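Cysteine desulfurase (Fervidobacterium islandicum, PDB 6A6E) catalyses, as a PLP-dependent SufS-type cysteine desulfurase, the removal of sulfur from L-cysteine, probably supplying it for iron-sulfur cluster assembly. Local coordinates at residues V368-G373 and V397-Y402. Sequence-based numbering, arbitrary orientation.
Sequences VATRSG and VRASVY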
loop_
_atom_site.group_PDB
_atom_site.type_symbol
_atom_site.label_atom_id
_atom_site.label_comp_id
_atom_site.label_asym_id
_atom_site.label_seq_id
_atom_site.Cartn_x
_atom_site.Cartn_y
_atom_site.Cartn_z
ATOM N N VAL A 368 11.896 -16.713 -22.825
ATOM C CA VAL A 368 11.756 -15.292 -23.023
ATOM C C VAL A 368 10.367 -14.893 -22.459
ATOM O O VAL A 368 9.334 -15.384 -22.952
ATOM C CB VAL A 368 11.826 -14.960 -24.522
ATOM C CG1 VAL A 368 11.506 -13.497 -24.811
ATOM C CG2 VAL A 368 13.223 -15.267 -25.060
ATOM N N ALA A 369 10.393 -13.966 -21.485
ATOM C CA ALA A 369 9.198 -13.373 -20.865
ATOM C C ALA A 369 8.803 -12.114 -21.571
ATOM O O ALA A 369 9.562 -11.188 -21.584
ATOM C CB ALA A 369 9.473 -13.094 -19.374
ATOM N N THR A 370 7.627 -12.107 -22.189
ATOM C CA THR A 370 7.029 -10.946 -22.821
ATOM C C THR A 370 5.575 -10.906 -22.433
ATOM O O THR A 370 5.080 -11.802 -21.737
ATOM C CB THR A 370 7.051 -11.026 -24.373
ATOM O OG1 THR A 370 6.272 -12.140 -24.811
ATOM C CG2 THR A 370 8.488 -11.168 -24.871
ATOM N N ARG A 371 4.869 -9.859 -22.848
ATOM C CA ARG A 371 3.479 -9.730 -22.512
ATOM C C ARG A 371 2.638 -9.460 -23.743
ATOM O O ARG A 371 2.994 -8.656 -24.589
ATOM C CB ARG A 371 3.322 -8.574 -21.515
ATOM C CG ARG A 371 1.939 -8.369 -20.903
ATOM C CD ARG A 371 2.036 -7.434 -19.674
ATOM N NE ARG A 371 2.627 -8.133 -18.559
ATOM C CZ ARG A 371 1.990 -8.722 -17.581
ATOM N NH1 ARG A 371 0.680 -8.583 -17.427
ATOM N NH2 ARG A 371 2.701 -9.377 -16.718
ATOM N N SER A 372 1.475 -10.070 -23.781
ATOM C CA SER A 372 0.547 -9.882 -24.848
ATOM C C SER A 372 -0.731 -9.355 -24.245
ATOM O O SER A 372 -1.020 -9.678 -23.094
ATOM C CB SER A 372 0.279 -11.249 -25.563
ATOM O OG SER A 372 -0.149 -12.233 -24.619
ATOM N N GLY A 373 -1.485 -8.598 -25.044
ATOM C CA GLY A 373 -2.805 -8.107 -24.667
ATOM C C GLY A 373 -2.942 -6.635 -24.944
ATOM O O GLY A 373 -2.258 -6.091 -25.818
ATOM N N VAL A 397 1.955 -7.714 -28.743
ATOM C CA VAL A 397 2.975 -8.325 -27.978
ATOM C C VAL A 397 3.877 -7.142 -27.547
ATOM O O VAL A 397 4.010 -6.152 -28.284
ATOM C CB VAL A 397 3.793 -9.333 -28.822
ATOM C CG1 VAL A 397 4.876 -9.998 -27.999
ATOM C CG2 VAL A 397 2.898 -10.423 -29.403
ATOM N N ARG A 398 4.539 -7.284 -26.410
ATOM C CA ARG A 398 5.448 -6.221 -25.918
ATOM C C ARG A 398 6.670 -6.808 -25.230
ATOM O O ARG A 398 6.572 -7.686 -24.382
ATOM C CB ARG A 398 4.707 -5.208 -25.051
ATOM C CG ARG A 398 5.583 -3.997 -24.679
ATOM C CD ARG A 398 5.000 -3.203 -23.488
ATOM N NE ARG A 398 4.925 -4.039 -22.293
ATOM C CZ ARG A 398 4.210 -3.750 -21.224
ATOM N NH1 ARG A 398 3.515 -2.628 -21.204
ATOM N NH2 ARG A 398 4.211 -4.584 -20.166
ATOM N N ALA A 399 7.836 -6.361 -25.724
ATOM C CA ALA A 399 9.141 -6.641 -25.156
ATOM C C ALA A 399 9.730 -5.326 -24.604
ATOM O O ALA A 399 9.762 -4.318 -25.276
ATOM C CB ALA A 399 10.092 -7.272 -26.166
ATOM N N SER A 400 10.199 -5.389 -23.367
ATOM C CA SER A 400 10.677 -4.205 -22.663
ATOM C C SER A 400 11.985 -4.513 -21.943
ATOM O O SER A 400 12.121 -5.585 -21.332
ATOM C CB SER A 400 9.563 -3.720 -21.728
ATOM O OG SER A 400 9.129 -4.741 -20.817
ATOM N N VAL A 401 12.939 -3.570 -22.004
ATOM C CA VAL A 401 14.287 -3.780 -21.500
ATOM C C VAL A 401 14.559 -2.930 -20.258
ATOM O O VAL A 401 13.947 -1.869 -20.069
ATOM C CB VAL A 401 15.393 -3.464 -22.559
ATOM C CG1 VAL A 401 15.339 -4.447 -23.690
ATOM C CG2 VAL A 401 15.227 -2.067 -23.172
ATOM N N TYR A 402 15.509 -3.412 -19.445
ATOM C CA TYR A 402 15.955 -2.656 -18.286
ATOM C C TYR A 402 17.400 -3.058 -17.935
ATOM O O TYR A 402 18.099 -3.701 -18.738
ATOM C CB TYR A 402 14.975 -2.874 -17.091
ATOM C CG TYR A 402 15.070 -1.794 -15.996
ATOM C CD1 TYR A 402 14.993 -0.455 -16.310
ATOM C CD2 TYR A 402 15.187 -2.121 -14.669
ATOM C CE1 TYR A 402 15.052 0.535 -15.356
ATOM C CE2 TYR A 402 15.249 -1.129 -13.689
ATOM C CZ TYR A 402 15.193 0.200 -14.042
ATOM O OH TYR A 402 15.255 1.173 -13.075
#
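R371 and R398 face each other as an antiparallel hydrogen-bonded pair in the mixed sheet of the smaller domain of this class-V aminotransferase fold. The axes of strands 371-373 and 397-400 come within 4.7 Å. Two backbone hydrogen bonds define the register. R371 N to R398 O, 3.2 Å, is nearly straight at 170°. R398 N to R371 O is shorter at 2.8 Å but bent to 130°. R371 O also receives a CA-H contact from V397 CA.

The tight part lies at T370, whose CB sits 3.4 Å from R398 O. Its OG1 is turned to the V397 side, 4.1 Å from V397 CG1, and is hydrogen-bonded to S359 OG of helix 355-366; this helix and helix 407-423 cover that face.

The partly exposed S372 end is looser: S372 and V397 meet through their CA atoms, while the serine side chain packs on helix 355-366 and V68 of the second subunit.

On the other face the two arginines run side by side, their guanidinium planes 44° apart, consistent with D38 offsetting their like charges: it forms a salt bridge with R371 NH2 and a weak, long ion pair with R398 NH2. R398 also donates from NH1 to the O of N187, a residue of the PLP pocket, and from NH2 to a bound citric acid, probably from the crystallisation liquor. The bend at chi3 in the R398 side chain brings its NH2 to 3.6 Å from R371 CD.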